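Local coordinates for protein 2-nitropropane dioxygenase (Streptomyces ansochromogenes, PDB 3BW3) that probably oxidises alkyl nitronates such as propionate 3-nitronate with molecular oxygen, using flavin mononucleotide bound in a TIM barrel, at residues Gly20-Pro25 and Ser246-Pro251; Phe128-Pro133 and Gly177-Thr182; Leu278-Leu283 and Met317-Gly322. The protein carries 1 engineered substitution. One frame throughout, in Å; residues are numbered along the deposited sequence.

Overall arrangement
Contact 2 is buried about 8 Å from the chain centre (centre to centre), at the mouth of the barrel. There a histidine ring is held between a glycine CA and the flavin's O2, and no direct hydrogen bond crosses. Contact 3, also buried but farther out, ties 278-283 to 317-322 by two hydrogen bonds with leucines packed beside them. Contact 1, only partly buried, joins two glycine-rich loops by one backbone bond and a shared water. Contacts 2 and 3 both reach the flavin, contacts 1 and 3 the nitroethane. Contacts 1 and 3 meet where M317 packs on P249 and P251; contacts 2 and 3 meet where W320 CB lies against G178.

Contact 1. Residues Gly20-Pro25 and Ser246-Pro251; sequences GGVSVP and SGAPGP. With NIE (nitroethane), chain C.
V22 O takes the N-H of G247 from across the contact, 2.9 Å from G247 N, with a nearly straight N-H...O angle of 167°. The same oxygen also receives a weak bond from V24 N, which closes an inverse gamma turn centred on S23. One residue earlier, G21 O lies 3.2 Å from G247 CA in a CA-H...O contact. A CB on G247 would point toward segment 20-25 and collide with that carbonyl, so the close approach depends on glycine. A water bridges the loops beside G20, donating to G20 O and, at 2.8 Å, to G247 O.

The two methyls of V22 touch the other loop at two points. CG1, anti to the backbone N (chi1 176°), rests 3.5 Å from S246 OG, while CG2 meets A248 CB at 3.9 Å. S246 OG is itself occupied: it accepts from A248 N in an ST turn and is hydrogen-bonded to L241 O. G20 brings its CA to 3.4 Å from nitroethane C2, so this loop also lines the nitroethane pocket.

Segment 20-25 leads from barrel strand 13-15 into helix 25-33, with V24 at the N-cap position; 246-251 runs into helix 250-255, with P249 at its N-cap position, and helix 238-241 packs through L241 on both V22 and A248.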
loop_
_atom_site.group_PDB
_atom_site.type_symbol
_atom_site.label_atom_id
_atom_site.label_comp_id
_atom_site.label_asym_id
_atom_site.label_seq_id
_atom_site.Cartn_x
_atom_site.Cartn_y
_atom_site.Cartn_z
ATOM N N GLY A 20 10.399 22.021 5.170
ATOM C CA GLY A 20 9.533 22.686 6.128
ATOM C C GLY A 20 10.181 22.901 7.481
ATOM O O GLY A 20 9.483 23.072 8.481
ATOM N N GLY A 21 11.510 22.883 7.515
ATOM C CA GLY A 21 12.237 23.094 8.756
ATOM C C GLY A 21 12.317 21.886 9.670
ATOM O O GLY A 21 12.647 22.010 10.855
ATOM N N VAL A 22 12.017 20.712 9.131
ATOM C CA VAL A 22 12.061 19.491 9.927
ATOM C C VAL A 22 13.471 18.929 10.093
ATOM O O VAL A 22 13.911 18.658 11.209
ATOM C CB VAL A 22 11.175 18.387 9.306
ATOM C CG1 VAL A 22 11.320 17.089 10.105
ATOM C CG2 VAL A 22 9.719 18.845 9.282
ATOM N N SER A 23 14.168 18.763 8.975
ATOM C CA SER A 23 15.511 18.201 8.958
ATOM C C SER A 23 16.650 19.146 9.323
ATOM O O SER A 23 17.617 19.263 8.573
ATOM C CB SER A 23 15.796 17.607 7.577
ATOM O OG SER A 23 14.800 16.675 7.221
ATOM N N VAL A 24 16.561 19.810 10.466
ATOM C CA VAL A 24 17.632 20.708 10.868
ATOM C C VAL A 24 18.917 19.883 11.060
ATOM O O VAL A 24 18.861 18.662 11.236
ATOM C CB VAL A 24 17.260 21.458 12.165
ATOM C CG1 VAL A 24 16.109 22.417 11.885
ATOM C CG2 VAL A 24 16.862 20.468 13.250
ATOM N N PRO A 25 20.092 20.537 11.011
ATOM C CA PRO A 25 21.379 19.849 11.176
ATOM C C PRO A 25 21.453 18.931 12.389
ATOM O O PRO A 25 22.069 17.864 12.334
ATOM C CB PRO A 25 22.374 21.002 11.261
ATOM C CG PRO A 25 21.768 22.008 10.332
ATOM C CD PRO A 25 20.305 21.971 10.742
ATOM N N SER A 246 13.912 16.804 15.736
ATOM C CA SER A 246 13.074 17.238 14.623
ATOM C C SER A 246 12.606 18.672 14.824
ATOM O O SER A 246 12.214 19.063 15.927
ATOM C CB SER A 246 11.857 16.322 14.480
ATOM O OG SER A 246 10.940 16.854 13.540
ATOM N N GLY A 247 12.644 19.453 13.750
ATOM C CA GLY A 247 12.226 20.840 13.831
ATOM C C GLY A 247 10.759 21.049 13.500
ATOM O O GLY A 247 10.308 22.186 13.377
ATOM N N ALA A 248 10.011 19.960 13.348
ATOM C CA ALA A 248 8.587 20.063 13.039
ATOM C C ALA A 248 7.863 20.771 14.182
ATOM O O ALA A 248 8.178 20.560 15.352
ATOM C CB ALA A 248 7.988 18.675 12.824
ATOM N N PRO A 249 6.882 21.625 13.855
ATOM C CA PRO A 249 6.117 22.361 14.866
ATOM C C PRO A 249 5.489 21.434 15.897
ATOM O O PRO A 249 5.178 20.281 15.591
ATOM C CB PRO A 249 5.056 23.080 14.036
ATOM C CG PRO A 249 5.762 23.329 12.735
ATOM C CD PRO A 249 6.454 21.999 12.497
ATOM N N GLY A 250 5.304 21.944 17.113
ATOM C CA GLY A 250 4.696 21.157 18.171
ATOM C C GLY A 250 3.331 20.607 17.790
ATOM O O GLY A 250 3.027 19.460 18.109
ATOM N N PRO A 251 2.476 21.402 17.120
ATOM C CA PRO A 251 1.146 20.933 16.721
ATOM C C PRO A 251 1.222 19.754 15.745
ATOM O O PRO A 251 0.367 18.868 15.753
ATOM C CB PRO A 251 0.522 22.168 16.072
ATOM C CG PRO A 251 1.150 23.289 16.825
ATOM C CD PRO A 251 2.599 22.852 16.885
HETATM N N3 NIE C . 6.772 21.886 3.244
HETATM C C1 NIE C . 7.887 24.099 3.276
HETATM C C2 NIE C . 6.902 23.150 3.969
HETATM O O4 NIE C . 7.211 20.864 3.744
HETATM O O5 NIE C . 6.217 21.841 2.156
HETATM O O HOH W 1 9.316 23.798 11.249
#

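Contact 2. Residues Phe128-Pro133 and Gly177-Thr182; sequences FHFGVP and GGDQGT. Engineered in segment 177-182: D179 (natural residue His). With FMN (flavin mononucleotide), chain B.
H129 and F130 meet segment 177-182 as it runs away from the flavin phosphate. At its start G177 N donates to FMN O5' at 3.1 Å, with weak bonds to two phosphate oxygens besides. G178 follows, its CA 3.6 Å from FMN C9; a CB here would clash with that carbon, and the positive phi also favours glycine.

D179, an engineered aspartate where the natural residue is histidine, touches both aromatic rings. Its CB lies 3.6 Å from F130 CZ, and OD1 reaches the edge of that ring in its plane, the carboxylate standing at 86° to the ring. Its backbone O sits at the H129 edge, 3.1 Å from CE1, and is hydrogen-bonded to Q172. Q180 contributes its carbonyl O, 3.5 Å from F130 CE1.

G181 puts its CA over one face of the imidazole, a CH-pi contact 3.6 Å from the ring centroid, and its N bonds to Q172. FMN O2 lies over the opposite face of H129, 3.0 Å from CD2, so the imidazole is clamped between G181 CA and the flavin's O2. A CB on G181 would clash with H129 NE2. A water bridges G131 N and G181 O, accepting from the former. T182 O ends the contact at the edge of the F130 ring. F130 itself has positive phi, and with CG anti to its carbonyl carbon (chi1 -58°) its ring swings back over H129, placing ND1 above the ring centre.

H129 is the last residue of barrel strand 125-129, while the loop holding G181 comes after strand 168-172; loops at the C-terminal strand ends that gather round the FMN are the hallmark of a TIM-barrel flavoenzyme's active site.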
loop_
_atom_site.group_PDB
_atom_site.type_symbol
_atom_site.label_atom_id
_atom_site.label_comp_id
_atom_site.label_asym_id
_atom_site.label_seq_id
_atom_site.Cartn_x
_atom_site.Cartn_y
_atom_site.Cartn_z
ATOM N N PHE A 128 17.368 13.131 -5.276
ATOM C CA PHE A 128 16.515 14.046 -6.024
ATOM C C PHE A 128 15.050 13.643 -5.892
ATOM O O PHE A 128 14.732 12.461 -5.822
ATOM C CB PHE A 128 16.934 14.045 -7.499
ATOM C CG PHE A 128 18.357 14.504 -7.729
ATOM C CD1 PHE A 128 18.633 15.831 -8.042
ATOM C CD2 PHE A 128 19.418 13.611 -7.625
ATOM C CE1 PHE A 128 19.948 16.266 -8.250
ATOM C CE2 PHE A 128 20.732 14.032 -7.830
ATOM C CZ PHE A 128 20.997 15.365 -8.144
ATOM N N HIS A 129 14.160 14.630 -5.858
ATOM C CA HIS A 129 12.733 14.352 -5.731
ATOM C C HIS A 129 11.968 15.055 -6.848
ATOM O O HIS A 129 12.407 16.090 -7.358
ATOM C CB HIS A 129 12.214 14.844 -4.368
ATOM C CG HIS A 129 11.162 13.963 -3.763
ATOM N ND1 HIS A 129 9.947 14.444 -3.324
ATOM C CD2 HIS A 129 11.158 12.635 -3.495
ATOM C CE1 HIS A 129 9.239 13.451 -2.813
ATOM N NE2 HIS A 129 9.952 12.342 -2.905
ATOM N N PHE A 130 10.827 14.482 -7.222
ATOM C CA PHE A 130 9.967 15.037 -8.268
ATOM C C PHE A 130 10.553 14.893 -9.672
ATOM O O PHE A 130 10.345 15.763 -10.524
ATOM C CB PHE A 130 9.679 16.521 -8.001
ATOM C CG PHE A 130 9.016 16.791 -6.674
ATOM C CD1 PHE A 130 7.831 16.149 -6.326
ATOM C CD2 PHE A 130 9.568 17.707 -5.784
ATOM C CE1 PHE A 130 7.203 16.417 -5.107
ATOM C CE2 PHE A 130 8.950 17.983 -4.564
ATOM C CZ PHE A 130 7.764 17.337 -4.224
ATOM N N GLY A 131 11.282 13.806 -9.915
ATOM C CA GLY A 131 11.863 13.602 -11.231
ATOM C C GLY A 131 13.265 13.022 -11.228
ATOM O O GLY A 131 13.766 12.603 -10.189
ATOM N N VAL A 132 13.892 13.008 -12.402
ATOM C CA VAL A 132 15.242 12.471 -12.579
ATOM C C VAL A 132 16.163 13.505 -13.237
ATOM O O VAL A 132 15.810 14.104 -14.250
ATOM C CB VAL A 132 15.235 11.220 -13.490
ATOM C CG1 VAL A 132 16.598 10.531 -13.445
ATOM C CG2 VAL A 132 14.126 10.272 -13.071
ATOM N N PRO A 133 17.361 13.712 -12.672
ATOM C CA PRO A 133 18.331 14.671 -13.208
ATOM C C PRO A 133 18.871 14.225 -14.563
ATOM O O PRO A 133 18.809 13.046 -14.895
ATOM C CB PRO A 133 19.446 14.667 -12.163
ATOM C CG PRO A 133 18.783 14.167 -10.928
ATOM C CD PRO A 133 17.864 13.104 -11.432
ATOM N N GLY A 177 4.720 9.221 4.000
ATOM C CA GLY A 177 4.211 10.500 4.455
ATOM C C GLY A 177 4.806 11.590 3.580
ATOM O O GLY A 177 5.819 11.375 2.917
ATOM N N GLY A 178 4.182 12.760 3.555
ATOM C CA GLY A 178 4.720 13.838 2.745
ATOM C C GLY A 178 4.524 13.715 1.241
ATOM O O GLY A 178 3.630 13.013 0.763
ATOM N N ASP A 179 5.386 14.394 0.498
ATOM C CA ASP A 179 5.317 14.441 -0.960
ATOM C C ASP A 179 5.615 13.145 -1.698
ATOM O O ASP A 179 6.644 12.514 -1.459
ATOM C CB ASP A 179 6.284 15.510 -1.483
ATOM C CG ASP A 179 6.198 16.805 -0.703
ATOM O OD1 ASP A 179 5.617 17.776 -1.226
ATOM O OD2 ASP A 179 6.702 16.845 0.439
ATOM N N GLN A 180 4.710 12.747 -2.591
ATOM C CA GLN A 180 4.947 11.563 -3.408
ATOM C C GLN A 180 5.997 12.060 -4.396
ATOM O O GLN A 180 5.876 13.168 -4.917
ATOM C CB GLN A 180 3.682 11.145 -4.162
ATOM C CG GLN A 180 2.718 10.289 -3.354
ATOM C CD GLN A 180 3.230 8.876 -3.133
ATOM O OE1 GLN A 180 3.492 8.467 -2.002
ATOM N NE2 GLN A 180 3.372 8.121 -4.214
ATOM N N GLY A 181 7.033 11.260 -4.639
ATOM C CA GLY A 181 8.079 11.686 -5.552
ATOM C C GLY A 181 7.839 11.368 -7.017
ATOM O O GLY A 181 8.793 11.125 -7.761
ATOM N N THR A 182 6.578 11.364 -7.441
ATOM C CA THR A 182 6.249 11.068 -8.832
ATOM C C THR A 182 6.963 12.040 -9.780
ATOM O O THR A 182 7.069 13.232 -9.497
ATOM C CB THR A 182 4.734 11.147 -9.072
ATOM O OG1 THR A 182 4.274 12.448 -8.724
ATOM C CG2 THR A 182 4.000 10.127 -8.221
HETATM N N1 FMN B . 11.091 13.576 0.566
HETATM C C2 FMN B . 11.979 14.324 -0.209
HETATM O O2 FMN B . 12.628 13.769 -1.093
HETATM N N3 FMN B . 12.138 15.684 0.015
HETATM C C4 FMN B . 11.446 16.363 1.005
HETATM O O4 FMN B . 11.629 17.580 1.172
HETATM C C4A FMN B . 10.548 15.615 1.814
HETATM N N5 FMN B . 9.835 16.221 2.851
HETATM C C5A FMN B . 8.973 15.487 3.674
HETATM C C6 FMN B . 8.287 16.136 4.732
HETATM C C7 FMN B . 7.397 15.428 5.613
HETATM C C7M FMN B . 7.402 15.968 7.063
HETATM C C8 FMN B . 7.284 14.008 5.367
HETATM C C8M FMN B . 7.018 12.985 6.473
HETATM C C9 FMN B . 7.949 13.347 4.289
HETATM C C9A FMN B . 8.803 14.084 3.440
HETATM N N10 FMN B . 9.505 13.466 2.372
HETATM C C10 FMN B . 10.384 14.211 1.571
HETATM C "C1'" FMN B . 9.179 12.029 1.953
HETATM C "C2'" FMN B . 10.248 11.090 2.557
HETATM O "O2'" FMN B . 11.393 11.089 1.714
HETATM C "C3'" FMN B . 9.758 9.602 2.647
HETATM O "O3'" FMN B . 9.426 9.211 1.313
HETATM C "C4'" FMN B . 8.527 9.379 3.553
HETATM O "O4'" FMN B . 8.709 10.138 4.755
HETATM C "C5'" FMN B . 8.369 7.868 3.895
HETATM O "O5'" FMN B . 7.223 7.611 4.744
HETATM P P FMN B . 7.177 7.579 6.390
HETATM O O1P FMN B . 8.558 6.996 6.351
HETATM O O2P FMN B . 5.925 6.801 6.065
HETATM O O3P FMN B . 7.095 9.096 6.293
HETATM O O HOH W 2 11.594 11.668 -7.808
#

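Contact 3. Residues Leu278-Leu283 and Met317-Gly322; sequences LVNRFL and MALWAG. With FMN (flavin mononucleotide), chain B; NIE (nitroethane), chain C.
N280 ND2 donates to M317 O at 2.8 Å, in the carbonyl plane and close to its own amide plane, though the N-H is bent to 137°. The other end of the amide caps helix 281-286: OD1 accepts from L283 N at 3.0 Å. With CG between the backbone N and carbonyl carbon (chi1 59°), the amide can face the helix start and the M317 loop together; ND2 also bonds to A314 O. L278 N gives the second bond across, to L319 O at 2.9 Å.

Around these bonds L278 and L319 cross at about a right angle, CB against CB at 3.8 Å. L278 CG also reaches A321 CB, and L319 CD1 lies 3.7 Å from N280 ND2. Replacing N280 by an alanine would probably leave L283 N without its cap, M317 O without this donor and a gap beside L319.

W320 turns away from segment 278-283: its CB lies 3.5 Å from FMN C7, and NE1 makes a weak bond to nitroethane O4. The buried amide of N280 thus has partners at both its ends, while W320 serves the flavin and nitroethane pockets.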
loop_
_atom_site.group_PDB
_atom_site.type_symbol
_atom_site.label_atom_id
_atom_site.label_comp_id
_atom_site.label_asym_id
_atom_site.label_seq_id
_atom_site.Cartn_x
_atom_site.Cartn_y
_atom_site.Cartn_z
ATOM N N LEU A 278 -2.343 14.024 7.519
ATOM C CA LEU A 278 -3.422 13.615 8.412
ATOM C C LEU A 278 -4.629 14.411 7.925
ATOM O O LEU A 278 -4.485 15.561 7.518
ATOM C CB LEU A 278 -3.095 13.987 9.862
ATOM C CG LEU A 278 -1.935 13.228 10.510
ATOM C CD1 LEU A 278 -1.581 13.864 11.846
ATOM C CD2 LEU A 278 -2.328 11.771 10.706
ATOM N N VAL A 279 -5.809 13.806 7.931
ATOM C CA VAL A 279 -6.999 14.515 7.475
ATOM C C VAL A 279 -7.382 15.572 8.507
ATOM O O VAL A 279 -7.549 15.264 9.681
ATOM C CB VAL A 279 -8.192 13.546 7.262
ATOM C CG1 VAL A 279 -9.459 14.334 6.878
ATOM C CG2 VAL A 279 -7.848 12.536 6.165
ATOM N N ASN A 280 -7.493 16.822 8.072
ATOM C CA ASN A 280 -7.868 17.897 8.974
ATOM C C ASN A 280 -8.851 18.816 8.265
ATOM O O ASN A 280 -9.310 18.500 7.168
ATOM C CB ASN A 280 -6.622 18.670 9.444
ATOM C CG ASN A 280 -5.840 19.283 8.298
ATOM O OD1 ASN A 280 -6.247 19.203 7.137
ATOM N ND2 ASN A 280 -4.713 19.911 8.620
ATOM N N ARG A 281 -9.183 19.944 8.879
ATOM C CA ARG A 281 -10.138 20.870 8.280
ATOM C C ARG A 281 -9.753 21.324 6.871
ATOM O O ARG A 281 -10.561 21.257 5.942
ATOM C CB ARG A 281 -10.314 22.104 9.170
ATOM C CG ARG A 281 -11.354 23.087 8.633
ATOM C CD ARG A 281 -11.418 24.372 9.449
ATOM N NE ARG A 281 -10.195 25.167 9.344
ATOM C CZ ARG A 281 -9.780 25.771 8.234
ATOM N NH1 ARG A 281 -10.489 25.679 7.116
ATOM N NH2 ARG A 281 -8.652 26.469 8.238
ATOM N N PHE A 282 -8.521 21.793 6.718
ATOM C CA PHE A 282 -8.048 22.282 5.432
ATOM C C PHE A 282 -8.139 21.210 4.351
ATOM O O PHE A 282 -8.563 21.483 3.231
ATOM C CB PHE A 282 -6.598 22.762 5.549
ATOM C CG PHE A 282 -6.171 23.690 4.438
ATOM C CD1 PHE A 282 -6.218 25.069 4.610
ATOM C CD2 PHE A 282 -5.723 23.184 3.223
ATOM C CE1 PHE A 282 -5.823 25.930 3.587
ATOM C CE2 PHE A 282 -5.328 24.038 2.194
ATOM C CZ PHE A 282 -5.378 25.412 2.377
ATOM N N LEU A 283 -7.743 19.989 4.687
ATOM C CA LEU A 283 -7.773 18.906 3.713
ATOM C C LEU A 283 -9.215 18.581 3.339
ATOM O O LEU A 283 -9.538 18.454 2.162
ATOM C CB LEU A 283 -7.061 17.669 4.276
ATOM C CG LEU A 283 -6.638 16.570 3.293
ATOM C CD1 LEU A 283 -5.495 15.760 3.883
ATOM C CD2 LEU A 283 -7.821 15.677 2.956
ATOM N N MET A 317 -2.721 23.288 8.978
ATOM C CA MET A 317 -1.361 22.919 8.631
ATOM C C MET A 317 -1.280 21.698 7.735
ATOM O O MET A 317 -2.228 20.911 7.649
ATOM C CB MET A 317 -0.556 22.651 9.904
ATOM C CG MET A 317 -0.378 23.861 10.807
ATOM S SD MET A 317 0.423 23.412 12.357
ATOM C CE MET A 317 1.995 22.753 11.742
ATOM N N ALA A 318 -0.141 21.556 7.057
ATOM C CA ALA A 318 0.107 20.402 6.197
ATOM C C ALA A 318 0.679 19.353 7.138
ATOM O O ALA A 318 1.886 19.277 7.333
ATOM C CB ALA A 318 1.125 20.747 5.120
ATOM N N LEU A 319 -0.196 18.549 7.729
ATOM C CA LEU A 319 0.226 17.530 8.678
ATOM C C LEU A 319 0.802 16.273 8.007
ATOM O O LEU A 319 0.255 15.181 8.143
ATOM C CB LEU A 319 -0.964 17.173 9.579
ATOM C CG LEU A 319 -1.613 18.355 10.321
ATOM C CD1 LEU A 319 -2.832 17.885 11.096
ATOM C CD2 LEU A 319 -0.608 18.985 11.274
ATOM N N TRP A 320 1.911 16.430 7.290
ATOM C CA TRP A 320 2.552 15.307 6.600
ATOM C C TRP A 320 2.752 14.118 7.544
ATOM O O TRP A 320 3.269 14.278 8.653
ATOM C CB TRP A 320 3.918 15.726 6.058
ATOM C CG TRP A 320 3.916 16.911 5.138
ATOM C CD1 TRP A 320 4.848 17.911 5.105
ATOM C CD2 TRP A 320 2.974 17.206 4.097
ATOM N NE1 TRP A 320 4.545 18.807 4.112
ATOM C CE2 TRP A 320 3.402 18.400 3.476
ATOM C CE3 TRP A 320 1.812 16.579 3.629
ATOM C CZ2 TRP A 320 2.708 18.984 2.411
ATOM C CZ3 TRP A 320 1.120 17.159 2.569
ATOM C CH2 TRP A 320 1.572 18.351 1.973
ATOM N N ALA A 321 2.366 12.928 7.093
ATOM C CA ALA A 321 2.500 11.725 7.908
ATOM C C ALA A 321 2.205 10.449 7.119
ATOM O O ALA A 321 1.241 10.390 6.354
ATOM C CB ALA A 321 1.563 11.808 9.110
ATOM N N GLY A 322 3.042 9.432 7.316
ATOM C CA GLY A 322 2.846 8.160 6.643
ATOM C C GLY A 322 1.774 7.387 7.388
ATOM O O GLY A 322 1.347 7.806 8.465
HETATM N N1 FMN B . 11.091 13.576 0.566
HETATM C C2 FMN B . 11.979 14.324 -0.209
HETATM O O2 FMN B . 12.628 13.769 -1.093
HETATM N N3 FMN B . 12.138 15.684 0.015
HETATM C C4 FMN B . 11.446 16.363 1.005
HETATM O O4 FMN B . 11.629 17.580 1.172
HETATM C C4A FMN B . 10.548 15.615 1.814
HETATM N N5 FMN B . 9.835 16.221 2.851
HETATM C C5A FMN B . 8.973 15.487 3.674
HETATM C C6 FMN B . 8.287 16.136 4.732
HETATM C C7 FMN B . 7.397 15.428 5.613
HETATM C C7M FMN B . 7.402 15.968 7.063
HETATM C C8 FMN B . 7.284 14.008 5.367
HETATM C C8M FMN B . 7.018 12.985 6.473
HETATM C C9 FMN B . 7.949 13.347 4.289
HETATM C C9A FMN B . 8.803 14.084 3.440
HETATM N N10 FMN B . 9.505 13.466 2.372
HETATM C C10 FMN B . 10.384 14.211 1.571
HETATM C "C1'" FMN B . 9.179 12.029 1.953
HETATM C "C2'" FMN B . 10.248 11.090 2.557
HETATM O "O2'" FMN B . 11.393 11.089 1.714
HETATM C "C3'" FMN B . 9.758 9.602 2.647
HETATM O "O3'" FMN B . 9.426 9.211 1.313
HETATM C "C4'" FMN B . 8.527 9.379 3.553
HETATM O "O4'" FMN B . 8.709 10.138 4.755
HETATM C "C5'" FMN B . 8.369 7.868 3.895
HETATM O "O5'" FMN B . 7.223 7.611 4.744
HETATM P P FMN B . 7.177 7.579 6.390
HETATM O O1P FMN B . 8.558 6.996 6.351
HETATM O O2P FMN B . 5.925 6.801 6.065
HETATM O O3P FMN B . 7.095 9.096 6.293
HETATM N N3 NIE C . 6.772 21.886 3.244
HETATM C C1 NIE C . 7.887 24.099 3.276
HETATM C C2 NIE C . 6.902 23.150 3.969
HETATM O O4 NIE C . 7.211 20.864 3.744
HETATM O O5 NIE C . 6.217 21.841 2.156
#